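Local coordinates for protein alpha-1,2-mannosidase (PDB 1HCU) that probably trims alpha-1,2-linked mannose residues from high-mannose N-glycans as a calcium-dependent glycosyl hydrolase of family 47, at residues S57-L62 and Q79-I84; N102-G107 and E450-A455; E184-S189 and I252-Y257; L200-E205 and V260-Y265. All coordinates share one frame; numbering follows the deposited sequence.

Interaction 1: residues S57-L62 and Q79-I84; sequences SAIDGL and QYVPQI
Ile59 and Ile84 meet tip to tip, methyl against methyl, where helix 56-67 packs on the C-terminal end of helix 71-80 and the turn that follows it, two consecutive helices of the (alpha/alpha)7 barrel that characterises family 47. The geometry is that of an apolar seam. CD1 of Ile59 lies 3.7 Å from CD1 of Ile84 and 4.3 Å from CG2 of Val81, so one methyl group serves two partners. Its position follows from two torsions. Ile59 places CG1 beside the backbone N and anti to the carbonyl carbon (chi1 -55°) and then bends at chi2 (-59°), which carries CD1 across the gap although the CB itself does not face the other segment. Ile84 has the same first torsion but continues nearly straight (chi2 168°), pushing its CD1 out to meet the folded partner.

After helix 71-80 the chain tightens into a 3-10 turn at 81-83, with Gln83 N bonded to Tyr80 O at 2.7 Å and Ile84 N to Val81 O at 3.1 Å. This turn precedes Ile84, whose side chain points toward helix 56-67. Around the seam, Ile59 also touches Tyr105 of helix 98-117, while Val81 rests on Leu109 and Leu133. The polar end of Tyr80 is held by a hydrogen bond from its OH to Trp54 O, and its ring meets Phe35 edge-to-face. With the ring so placed, CB of Ala58 approaches it obliquely, 4.5 Å from CD1 of Tyr80.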
# COMPACT_ATOMS: atom_id res chain seq x y z
N SER A 57 -3.55 0.83 14.59
CA SER A 57 -2.44 -0.12 14.71
C SER A 57 -2.85 -1.54 15.10
O SER A 57 -2.25 -2.51 14.64
CB SER A 57 -1.39 0.40 15.70
OG SER A 57 -0.75 1.56 15.20
N ALA A 58 -3.87 -1.68 15.95
CA ALA A 58 -4.30 -3.02 16.36
C ALA A 58 -4.92 -3.81 15.21
O ALA A 58 -4.64 -4.99 15.05
CB ALA A 58 -5.29 -2.92 17.53
N ILE A 59 -5.77 -3.15 14.42
CA ILE A 59 -6.43 -3.82 13.30
C ILE A 59 -5.47 -4.07 12.13
O ILE A 59 -5.47 -5.15 11.53
CB ILE A 59 -7.62 -2.97 12.79
CG1 ILE A 59 -8.58 -2.68 13.95
CG2 ILE A 59 -8.35 -3.71 11.67
CD1 ILE A 59 -9.14 -3.92 14.64
N ASP A 60 -4.65 -3.07 11.84
CA ASP A 60 -3.68 -3.16 10.76
C ASP A 60 -2.62 -4.25 11.00
O ASP A 60 -2.14 -4.87 10.06
CB ASP A 60 -3.01 -1.80 10.57
CG ASP A 60 -3.15 -1.27 9.16
OD1 ASP A 60 -4.02 -1.78 8.41
OD2 ASP A 60 -2.41 -0.33 8.79
N GLY A 61 -2.27 -4.49 12.27
CA GLY A 61 -1.26 -5.50 12.57
C GLY A 61 -1.79 -6.91 12.84
O GLY A 61 -1.02 -7.88 12.86
N LEU A 62 -3.09 -7.02 13.02
CA LEU A 62 -3.73 -8.29 13.31
C LEU A 62 -3.33 -9.44 12.38
O LEU A 62 -2.90 -10.49 12.85
CB LEU A 62 -5.25 -8.13 13.30
CG LEU A 62 -6.10 -9.38 13.49
CD1 LEU A 62 -5.70 -10.08 14.77
CD2 LEU A 62 -7.59 -8.99 13.54
N GLN A 79 -10.16 -10.09 21.07
CA GLN A 79 -11.00 -9.76 22.22
C GLN A 79 -11.44 -8.30 22.16
O GLN A 79 -12.50 -7.93 22.67
CB GLN A 79 -10.24 -10.00 23.52
CG GLN A 79 -9.87 -11.45 23.76
CD GLN A 79 -10.96 -12.21 24.47
OE1 GLN A 79 -12.10 -12.28 24.01
NE2 GLN A 79 -10.61 -12.79 25.62
N TYR A 80 -10.62 -7.48 21.51
CA TYR A 80 -10.90 -6.05 21.38
C TYR A 80 -11.89 -5.70 20.25
O TYR A 80 -12.75 -4.84 20.44
CB TYR A 80 -9.57 -5.31 21.16
CG TYR A 80 -9.72 -3.86 20.77
CD1 TYR A 80 -9.26 -3.40 19.54
CD2 TYR A 80 -10.32 -2.94 21.63
CE1 TYR A 80 -9.38 -2.06 19.17
CE2 TYR A 80 -10.46 -1.59 21.28
CZ TYR A 80 -9.98 -1.17 20.05
OH TYR A 80 -10.10 0.16 19.69
N VAL A 81 -11.77 -6.37 19.11
CA VAL A 81 -12.64 -6.10 17.95
C VAL A 81 -14.11 -5.85 18.29
O VAL A 81 -14.68 -4.85 17.86
CB VAL A 81 -12.55 -7.23 16.88
CG1 VAL A 81 -13.52 -6.94 15.73
CG2 VAL A 81 -11.13 -7.33 16.34
N PRO A 82 -14.76 -6.76 19.04
CA PRO A 82 -16.17 -6.59 19.40
C PRO A 82 -16.44 -5.30 20.18
O PRO A 82 -17.55 -4.81 20.19
CB PRO A 82 -16.46 -7.83 20.26
CG PRO A 82 -15.51 -8.84 19.75
CD PRO A 82 -14.24 -8.05 19.56
N GLN A 83 -15.41 -4.77 20.83
CA GLN A 83 -15.56 -3.54 21.61
C GLN A 83 -15.55 -2.28 20.77
O GLN A 83 -16.10 -1.26 21.18
CB GLN A 83 -14.45 -3.44 22.65
CG GLN A 83 -14.62 -4.36 23.84
CD GLN A 83 -13.34 -4.50 24.64
OE1 GLN A 83 -12.47 -5.31 24.31
NE2 GLN A 83 -13.21 -3.70 25.70
N ILE A 84 -14.94 -2.32 19.59
CA ILE A 84 -14.89 -1.12 18.76
C ILE A 84 -16.30 -0.67 18.36
O ILE A 84 -17.18 -1.50 18.10
CB ILE A 84 -14.06 -1.33 17.47
CG1 ILE A 84 -12.66 -1.83 17.81
CG2 ILE A 84 -13.97 -0.01 16.71
CD1 ILE A 84 -11.87 -2.34 16.61

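Interaction 2: residues N102-G107 and E450-A455; sequences NIRYLG and ESFWFA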
# COMPACT_ATOMS: atom_id res chain seq x y z
N ASN A 102 -11.06 2.41 4.61
CA ASN A 102 -11.31 1.21 3.83
C ASN A 102 -10.13 0.25 3.78
O ASN A 102 -10.26 -0.93 4.11
CB ASN A 102 -11.70 1.62 2.40
CG ASN A 102 -11.76 0.43 1.46
OD1 ASN A 102 -12.71 -0.35 1.49
ND2 ASN A 102 -10.74 0.27 0.64
N ILE A 103 -8.97 0.75 3.35
CA ILE A 103 -7.79 -0.08 3.20
C ILE A 103 -7.24 -0.64 4.52
O ILE A 103 -6.70 -1.75 4.55
CB ILE A 103 -6.66 0.68 2.44
CG1 ILE A 103 -6.11 1.82 3.29
CG2 ILE A 103 -7.21 1.22 1.12
CD1 ILE A 103 -4.93 2.56 2.66
N ARG A 104 -7.37 0.13 5.60
CA ARG A 104 -6.87 -0.32 6.91
C ARG A 104 -7.87 -1.17 7.69
O ARG A 104 -7.64 -2.35 7.94
CB ARG A 104 -6.47 0.88 7.78
CG ARG A 104 -5.22 1.62 7.35
CD ARG A 104 -4.81 2.60 8.43
NE ARG A 104 -3.60 3.33 8.09
CZ ARG A 104 -3.47 4.10 7.02
NH1 ARG A 104 -4.50 4.23 6.18
NH2 ARG A 104 -2.33 4.74 6.78
N TYR A 105 -8.98 -0.56 8.09
CA TYR A 105 -9.98 -1.26 8.89
C TYR A 105 -10.72 -2.37 8.16
O TYR A 105 -10.64 -3.54 8.55
CB TYR A 105 -10.95 -0.23 9.47
CG TYR A 105 -10.29 0.68 10.49
CD1 TYR A 105 -10.10 2.04 10.23
CD2 TYR A 105 -9.88 0.18 11.73
CE1 TYR A 105 -9.52 2.88 11.20
CE2 TYR A 105 -9.31 1.01 12.70
CZ TYR A 105 -9.14 2.36 12.43
OH TYR A 105 -8.63 3.18 13.42
N LEU A 106 -11.44 -2.01 7.11
CA LEU A 106 -12.18 -2.99 6.35
C LEU A 106 -11.20 -4.07 5.83
O LEU A 106 -11.45 -5.27 5.97
CB LEU A 106 -12.90 -2.28 5.20
CG LEU A 106 -13.99 -3.08 4.50
CD1 LEU A 106 -14.97 -3.57 5.56
CD2 LEU A 106 -14.70 -2.22 3.45
N GLY A 107 -10.09 -3.63 5.24
CA GLY A 107 -9.10 -4.58 4.74
C GLY A 107 -8.54 -5.46 5.84
O GLY A 107 -8.46 -6.68 5.70
N GLU A 450 3.58 4.77 12.40
CA GLU A 450 2.37 4.55 11.62
C GLU A 450 1.92 3.09 11.64
O GLU A 450 2.74 2.18 11.74
CB GLU A 450 2.60 4.99 10.18
CG GLU A 450 2.84 6.48 10.04
CD GLU A 450 1.56 7.28 10.08
OE1 GLU A 450 1.64 8.52 10.22
OE2 GLU A 450 0.47 6.67 9.96
N SER A 451 0.61 2.88 11.53
CA SER A 451 0.07 1.53 11.56
C SER A 451 0.58 0.63 10.43
O SER A 451 0.75 -0.57 10.63
CB SER A 451 -1.47 1.58 11.56
OG SER A 451 -2.00 2.03 10.33
N PHE A 452 0.82 1.19 9.24
CA PHE A 452 1.31 0.36 8.14
C PHE A 452 2.69 -0.26 8.44
O PHE A 452 3.16 -1.13 7.71
CB PHE A 452 1.31 1.14 6.82
CG PHE A 452 1.99 2.49 6.89
CD1 PHE A 452 3.35 2.58 7.12
CD2 PHE A 452 1.26 3.66 6.68
CE1 PHE A 452 3.99 3.81 7.15
CE2 PHE A 452 1.89 4.90 6.71
CZ PHE A 452 3.26 4.98 6.94
N TRP A 453 3.33 0.19 9.51
CA TRP A 453 4.61 -0.40 9.90
C TRP A 453 4.26 -1.84 10.28
O TRP A 453 4.92 -2.79 9.85
CB TRP A 453 5.19 0.36 11.09
CG TRP A 453 6.35 -0.31 11.77
CD1 TRP A 453 6.43 -0.67 13.08
CD2 TRP A 453 7.63 -0.62 11.20
NE1 TRP A 453 7.67 -1.19 13.37
CE2 TRP A 453 8.43 -1.17 12.23
CE3 TRP A 453 8.19 -0.50 9.92
CZ2 TRP A 453 9.75 -1.59 12.02
CZ3 TRP A 453 9.50 -0.91 9.71
CH2 TRP A 453 10.26 -1.45 10.76
N PHE A 454 3.18 -2.00 11.04
CA PHE A 454 2.70 -3.31 11.47
C PHE A 454 2.14 -4.14 10.32
O PHE A 454 2.47 -5.32 10.17
CB PHE A 454 1.58 -3.18 12.51
CG PHE A 454 2.05 -2.77 13.87
CD1 PHE A 454 1.76 -1.51 14.37
CD2 PHE A 454 2.77 -3.66 14.66
CE1 PHE A 454 2.19 -1.13 15.64
CE2 PHE A 454 3.21 -3.29 15.93
CZ PHE A 454 2.91 -2.03 16.42
N ALA A 455 1.28 -3.53 9.52
CA ALA A 455 0.63 -4.23 8.43
C ALA A 455 1.44 -4.53 7.18
O ALA A 455 1.28 -5.58 6.57
CB ALA A 455 -0.64 -3.47 8.02
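Arg104, nearly two turns into helix 98-117, reaches across to Ser451 and Phe452 at the start of helix 451-465. Along 102-107 the backbone setting begins at Asn102, whose carbonyl O takes the N-H of Gly107 at 2.9 Å in a pi-type turn. Within that turn Arg104 directs its side chain at the other segment. It runs extended from CG to NE, and NE donates to Ser451 OG at 3.0 Å. At an N-H...O angle of 142° the bond is bent, yet OG stays 7° from the guanidinium plane, at its edge. The same OG is also hydrogen-bonded to Asp60 OD2 and Ser56 OG, three partners that fix its position.

In the (alpha/alpha)7 barrel of this family, the early part of helix 98-117 and the start of helix 451-465 lie near the predicted catalytic site: NH1 of Arg104 forms a salt bridge with Glu100, a predicted proton donor. The two side chains of Arg104 and Phe452 lie side by side, pointing the same way. NH2 of Arg104 is 3.8 Å from CD2 of Phe452, near the ring plane at its edge, the guanidinium and ring planes being 51° apart; this is edge packing, not a cation-pi stack.

Interaction 3: residues E184-S189 and I252-Y257; sequences EWTRLS and IKMYLY
Tyr257 crosses from helix 245-257 to Arg187 and Thr186 of helix 182-192, and its atoms can be followed outward. At CB the side chain already faces the other helix; CG is anti to the backbone N, which sends the ring straight over the gap. On one flank of the ring, CE1 lies 3.7 Å from CG2 of Thr186, the two side chains sliding past each other in opposite directions. On the other flank, CE2 lies 3.5 Å from CD of Arg187. At the tip, OH receives a hydrogen bond from Arg187 NH1 at 2.9 Å, with an N-H...O angle of 156°, and it stands near the guanidinium plane.

The two short segments run almost parallel, 19° between their N-to-C directions and 11.7 Å between axes at closest approach. In the (alpha/alpha)7 barrel this is consistent with helices that belong to the same layer, and at this spacing the contact is made by side chains, Tyr257 and Arg187 reaching furthest. Arg187 bends at chi2 and crosses Tyr257 at about a right angle, with guanidinium and ring planes 66° apart. Its NH2 forms a salt bridge with Asp114, and Tyr257 OH is also hydrogen-bonded to Asp190 OD1. As OH accepts from NH1, its own proton probably goes to that carboxylate.

One turn earlier, Met254 folds at chi2 and chi3 so that CE comes within 4.0 Å of OG1 of Thr186. That hydroxyl has Val182 O, in its own helix, as hydrogen-bond partner.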
# COMPACT_ATOMS: atom_id res chain seq x y z
N GLU A 184 -11.97 -4.54 -1.53
CA GLU A 184 -12.57 -4.90 -0.25
C GLU A 184 -14.08 -4.89 -0.19
O GLU A 184 -14.68 -5.67 0.55
CB GLU A 184 -11.97 -4.08 0.91
CG GLU A 184 -11.46 -2.68 0.64
CD GLU A 184 -10.24 -2.63 -0.27
OE1 GLU A 184 -10.42 -2.38 -1.48
OE2 GLU A 184 -9.11 -2.84 0.23
N TRP A 185 -14.71 -4.04 -0.99
CA TRP A 185 -16.17 -3.97 -1.02
C TRP A 185 -16.76 -5.17 -1.78
O TRP A 185 -17.83 -5.66 -1.44
CB TRP A 185 -16.62 -2.63 -1.62
CG TRP A 185 -16.50 -1.51 -0.62
CD1 TRP A 185 -15.36 -1.04 -0.03
CD2 TRP A 185 -17.58 -0.78 -0.04
NE1 TRP A 185 -15.67 -0.07 0.90
CE2 TRP A 185 -17.02 0.11 0.91
CE3 TRP A 185 -18.97 -0.79 -0.22
CZ2 TRP A 185 -17.81 0.98 1.68
CZ3 TRP A 185 -19.76 0.08 0.55
CH2 TRP A 185 -19.17 0.95 1.49
N THR A 186 -16.05 -5.64 -2.80
CA THR A 186 -16.52 -6.80 -3.55
C THR A 186 -16.33 -8.02 -2.66
O THR A 186 -17.17 -8.91 -2.62
CB THR A 186 -15.74 -7.00 -4.88
OG1 THR A 186 -16.08 -5.95 -5.80
CG2 THR A 186 -16.09 -8.34 -5.51
N ARG A 187 -15.22 -8.03 -1.93
CA ARG A 187 -14.91 -9.13 -1.01
C ARG A 187 -16.00 -9.21 0.06
O ARG A 187 -16.45 -10.29 0.42
CB ARG A 187 -13.54 -8.91 -0.35
CG ARG A 187 -13.05 -10.08 0.49
CD ARG A 187 -13.02 -11.35 -0.35
NE ARG A 187 -12.81 -12.56 0.44
CZ ARG A 187 -13.33 -13.75 0.13
NH1 ARG A 187 -14.11 -13.87 -0.94
NH2 ARG A 187 -13.07 -14.82 0.88
N LEU A 188 -16.43 -8.05 0.55
CA LEU A 188 -17.47 -8.00 1.57
C LEU A 188 -18.80 -8.59 1.05
O LEU A 188 -19.44 -9.38 1.74
CB LEU A 188 -17.67 -6.55 2.06
CG LEU A 188 -18.62 -6.33 3.24
CD1 LEU A 188 -18.10 -7.08 4.45
CD2 LEU A 188 -18.74 -4.85 3.55
N SER A 189 -19.21 -8.20 -0.17
CA SER A 189 -20.44 -8.73 -0.75
C SER A 189 -20.38 -10.24 -0.87
O SER A 189 -21.35 -10.94 -0.59
CB SER A 189 -20.69 -8.15 -2.15
OG SER A 189 -21.00 -6.78 -2.10
N ILE A 252 -5.26 -4.72 -11.84
CA ILE A 252 -4.75 -6.06 -12.08
C ILE A 252 -5.09 -6.98 -10.90
O ILE A 252 -5.26 -8.19 -11.08
CB ILE A 252 -3.22 -6.04 -12.30
CG1 ILE A 252 -2.72 -7.43 -12.73
CG2 ILE A 252 -2.52 -5.59 -11.04
CD1 ILE A 252 -3.26 -7.90 -14.06
N LYS A 253 -5.20 -6.42 -9.70
CA LYS A 253 -5.51 -7.25 -8.54
C LYS A 253 -6.94 -7.80 -8.57
O LYS A 253 -7.20 -8.88 -8.05
CB LYS A 253 -5.24 -6.49 -7.24
CG LYS A 253 -3.74 -6.39 -6.93
CD LYS A 253 -3.46 -5.84 -5.54
CE LYS A 253 -1.96 -5.85 -5.25
NZ LYS A 253 -1.67 -5.34 -3.87
N MET A 254 -7.84 -7.06 -9.21
CA MET A 254 -9.23 -7.49 -9.34
C MET A 254 -9.25 -8.66 -10.31
O MET A 254 -10.08 -9.56 -10.20
CB MET A 254 -10.11 -6.35 -9.89
CG MET A 254 -10.45 -5.27 -8.88
SD MET A 254 -11.01 -5.97 -7.29
CE MET A 254 -12.64 -6.52 -7.71
N TYR A 255 -8.32 -8.65 -11.27
CA TYR A 255 -8.24 -9.73 -12.25
C TYR A 255 -7.81 -11.02 -11.57
O TYR A 255 -8.18 -12.11 -12.01
CB TYR A 255 -7.25 -9.37 -13.36
CG TYR A 255 -7.09 -10.44 -14.42
CD1 TYR A 255 -8.13 -10.74 -15.31
CD2 TYR A 255 -5.89 -11.13 -14.55
CE1 TYR A 255 -7.96 -11.70 -16.32
CE2 TYR A 255 -5.71 -12.08 -15.55
CZ TYR A 255 -6.74 -12.36 -16.43
OH TYR A 255 -6.53 -13.31 -17.41
N LEU A 256 -7.01 -10.89 -10.51
CA LEU A 256 -6.55 -12.06 -9.77
C LEU A 256 -7.74 -12.54 -8.94
O LEU A 256 -7.99 -13.75 -8.83
CB LEU A 256 -5.39 -11.68 -8.84
CG LEU A 256 -4.43 -12.77 -8.34
CD1 LEU A 256 -3.66 -12.28 -7.10
CD2 LEU A 256 -5.18 -14.03 -8.01
N TYR A 257 -8.48 -11.59 -8.36
CA TYR A 257 -9.63 -11.92 -7.53
C TYR A 257 -10.68 -12.71 -8.31
O TYR A 257 -11.35 -13.58 -7.76
CB TYR A 257 -10.25 -10.64 -6.93
CG TYR A 257 -11.33 -10.94 -5.91
CD1 TYR A 257 -12.69 -10.84 -6.24
CD2 TYR A 257 -11.00 -11.40 -4.63
CE1 TYR A 257 -13.69 -11.20 -5.32
CE2 TYR A 257 -11.99 -11.76 -3.71
CZ TYR A 257 -13.33 -11.66 -4.06
OH TYR A 257 -14.29 -12.02 -3.14

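Interaction 4: residues L200-E205 and V260-Y265; sequences LAQKGE and VAFAHY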
# COMPACT_ATOMS: atom_id res chain seq x y z
N LEU A 200 -21.94 -0.75 -5.46
CA LEU A 200 -21.57 0.63 -5.18
C LEU A 200 -20.15 0.94 -5.60
O LEU A 200 -19.90 1.92 -6.31
CB LEU A 200 -21.74 0.90 -3.68
CG LEU A 200 -22.99 1.65 -3.20
CD1 LEU A 200 -24.11 1.58 -4.24
CD2 LEU A 200 -23.43 1.06 -1.86
N ALA A 201 -19.21 0.12 -5.17
CA ALA A 201 -17.80 0.34 -5.49
C ALA A 201 -17.52 0.26 -6.98
O ALA A 201 -16.80 1.09 -7.54
CB ALA A 201 -16.94 -0.69 -4.75
N GLN A 202 -18.11 -0.74 -7.62
CA GLN A 202 -17.93 -0.96 -9.05
C GLN A 202 -18.54 0.14 -9.91
O GLN A 202 -18.04 0.42 -11.01
CB GLN A 202 -18.51 -2.32 -9.42
CG GLN A 202 -17.71 -3.45 -8.80
CD GLN A 202 -18.28 -4.81 -9.08
OE1 GLN A 202 -17.91 -5.79 -8.44
NE2 GLN A 202 -19.18 -4.88 -10.04
N LYS A 203 -19.61 0.76 -9.42
CA LYS A 203 -20.24 1.83 -10.18
C LYS A 203 -19.30 3.02 -10.18
O LYS A 203 -19.06 3.63 -11.22
CB LYS A 203 -21.58 2.22 -9.56
CG LYS A 203 -22.29 3.36 -10.31
CD LYS A 203 -23.74 3.53 -9.88
CE LYS A 203 -24.48 4.50 -10.79
NZ LYS A 203 -25.91 4.68 -10.40
N GLY A 204 -18.76 3.35 -9.01
CA GLY A 204 -17.85 4.48 -8.94
C GLY A 204 -16.62 4.22 -9.79
O GLY A 204 -16.06 5.13 -10.38
N GLU A 205 -16.22 2.95 -9.86
CA GLU A 205 -15.04 2.54 -10.63
C GLU A 205 -15.29 2.64 -12.13
O GLU A 205 -14.38 2.97 -12.90
CB GLU A 205 -14.66 1.10 -10.26
CG GLU A 205 -13.46 0.51 -11.03
CD GLU A 205 -12.11 0.69 -10.32
OE1 GLU A 205 -11.09 0.26 -10.89
OE2 GLU A 205 -12.06 1.25 -9.20
N VAL A 260 -12.60 -13.68 -14.73
CA VAL A 260 -13.74 -13.55 -15.62
C VAL A 260 -14.49 -12.25 -15.38
O VAL A 260 -14.60 -11.42 -16.29
CB VAL A 260 -14.73 -14.73 -15.45
CG1 VAL A 260 -15.97 -14.52 -16.34
CG2 VAL A 260 -14.04 -16.04 -15.84
N ALA A 261 -15.00 -12.07 -14.17
CA ALA A 261 -15.75 -10.86 -13.85
C ALA A 261 -15.00 -9.56 -14.10
O ALA A 261 -15.61 -8.57 -14.52
CB ALA A 261 -16.22 -10.90 -12.40
N PHE A 262 -13.69 -9.56 -13.86
CA PHE A 262 -12.92 -8.34 -14.03
C PHE A 262 -11.86 -8.36 -15.14
O PHE A 262 -10.83 -7.70 -15.03
CB PHE A 262 -12.28 -7.94 -12.69
CG PHE A 262 -13.25 -7.94 -11.54
CD1 PHE A 262 -13.46 -9.09 -10.79
CD2 PHE A 262 -13.99 -6.80 -11.24
CE1 PHE A 262 -14.39 -9.11 -9.75
CE2 PHE A 262 -14.93 -6.81 -10.20
CZ PHE A 262 -15.13 -7.96 -9.46
N ALA A 263 -12.14 -9.12 -16.19
CA ALA A 263 -11.24 -9.22 -17.34
C ALA A 263 -11.05 -7.85 -17.98
O ALA A 263 -9.99 -7.54 -18.53
CB ALA A 263 -11.80 -10.20 -18.36
N HIS A 264 -12.09 -7.02 -17.91
CA HIS A 264 -12.02 -5.69 -18.50
C HIS A 264 -11.06 -4.81 -17.71
O HIS A 264 -10.41 -3.93 -18.27
CB HIS A 264 -13.41 -5.03 -18.55
CG HIS A 264 -13.43 -3.77 -19.35
ND1 HIS A 264 -13.90 -2.58 -18.85
CD2 HIS A 264 -13.03 -3.52 -20.62
CE1 HIS A 264 -13.78 -1.64 -19.77
NE2 HIS A 264 -13.25 -2.18 -20.86
N TYR A 265 -10.99 -5.05 -16.40
CA TYR A 265 -10.09 -4.31 -15.51
C TYR A 265 -8.66 -4.62 -15.95
O TYR A 265 -7.79 -3.74 -15.98
CB TYR A 265 -10.27 -4.77 -14.06
CG TYR A 265 -11.46 -4.16 -13.32
CD1 TYR A 265 -11.31 -3.64 -12.04
CD2 TYR A 265 -12.73 -4.12 -13.90
CE1 TYR A 265 -12.38 -3.09 -11.34
CE2 TYR A 265 -13.82 -3.56 -13.21
CZ TYR A 265 -13.63 -3.05 -11.93
OH TYR A 265 -14.67 -2.48 -11.24
O HOH W 1 -16.80 -1.31 -12.61
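Phe262 and Tyr265 of 260-265 face Gln202 and Glu205 of helix 196-209. The chain enters through a type I turn from Val260 to Ala263, which leaves Phe262 at the N-cap position of helix 263-280 with its side chain directed at the other segment. Gln202 OE1 lies in the plane of the Phe262 ring at its edge, 3.6 Å from CE2, with the amide plane nearly perpendicular to the ring (88°). The oxygen thus faces ring C-H groups, an electrostatically favourable approach, and it also has a weak hydrogen bond to Thr186 OG1.

Three residues on, Tyr265 offers one face to Phe262, whose CD2 sits over the ring centre. Its OH rests 3.2 Å from CG of Glu205. The Glu205 side chain, bent at chi2 (93°), brings OE1 to 3.6 Å from CE1 of Tyr265, the carboxylate almost parallel to the ring (6°). One water spans the gap, donating to Gln202 O at 2.7 Å and lying 2.8 Å from Tyr265 OH. In the (alpha/alpha)7 barrel the contact joins two helical hairpins through Gln202 OE1 at the Phe262 edge, Glu205 against the Tyr265 ring and hydroxyl, and a water bridge. Glu205, also buried against Phe247 and Leu251, may therefore have a raised pKa.

In the fold
From the N terminus, interaction 1 closes first: 16 residues, mostly helical, separate 57-62 from 79-84, so it pins a local helical hairpin. Interaction 2 opens next at 102-107 and closes only at 450-455, enclosing 342 residues and bringing early and late parts of the barrel together; Asp60 of 57-62 touches Ser451, Ala455 and Arg104 of interaction 2. Inside that long loop lie interactions 3 and 4. Their segments alternate along the chain, 184-189, 200-205, 252-257, 260-265, so they cross and knit two helix pairs, 182-192 with 196-209 and 245-257 with 263-280. They touch through Met254 and Phe262, while Asn102 and Trp185 join interaction 2 to interaction 3.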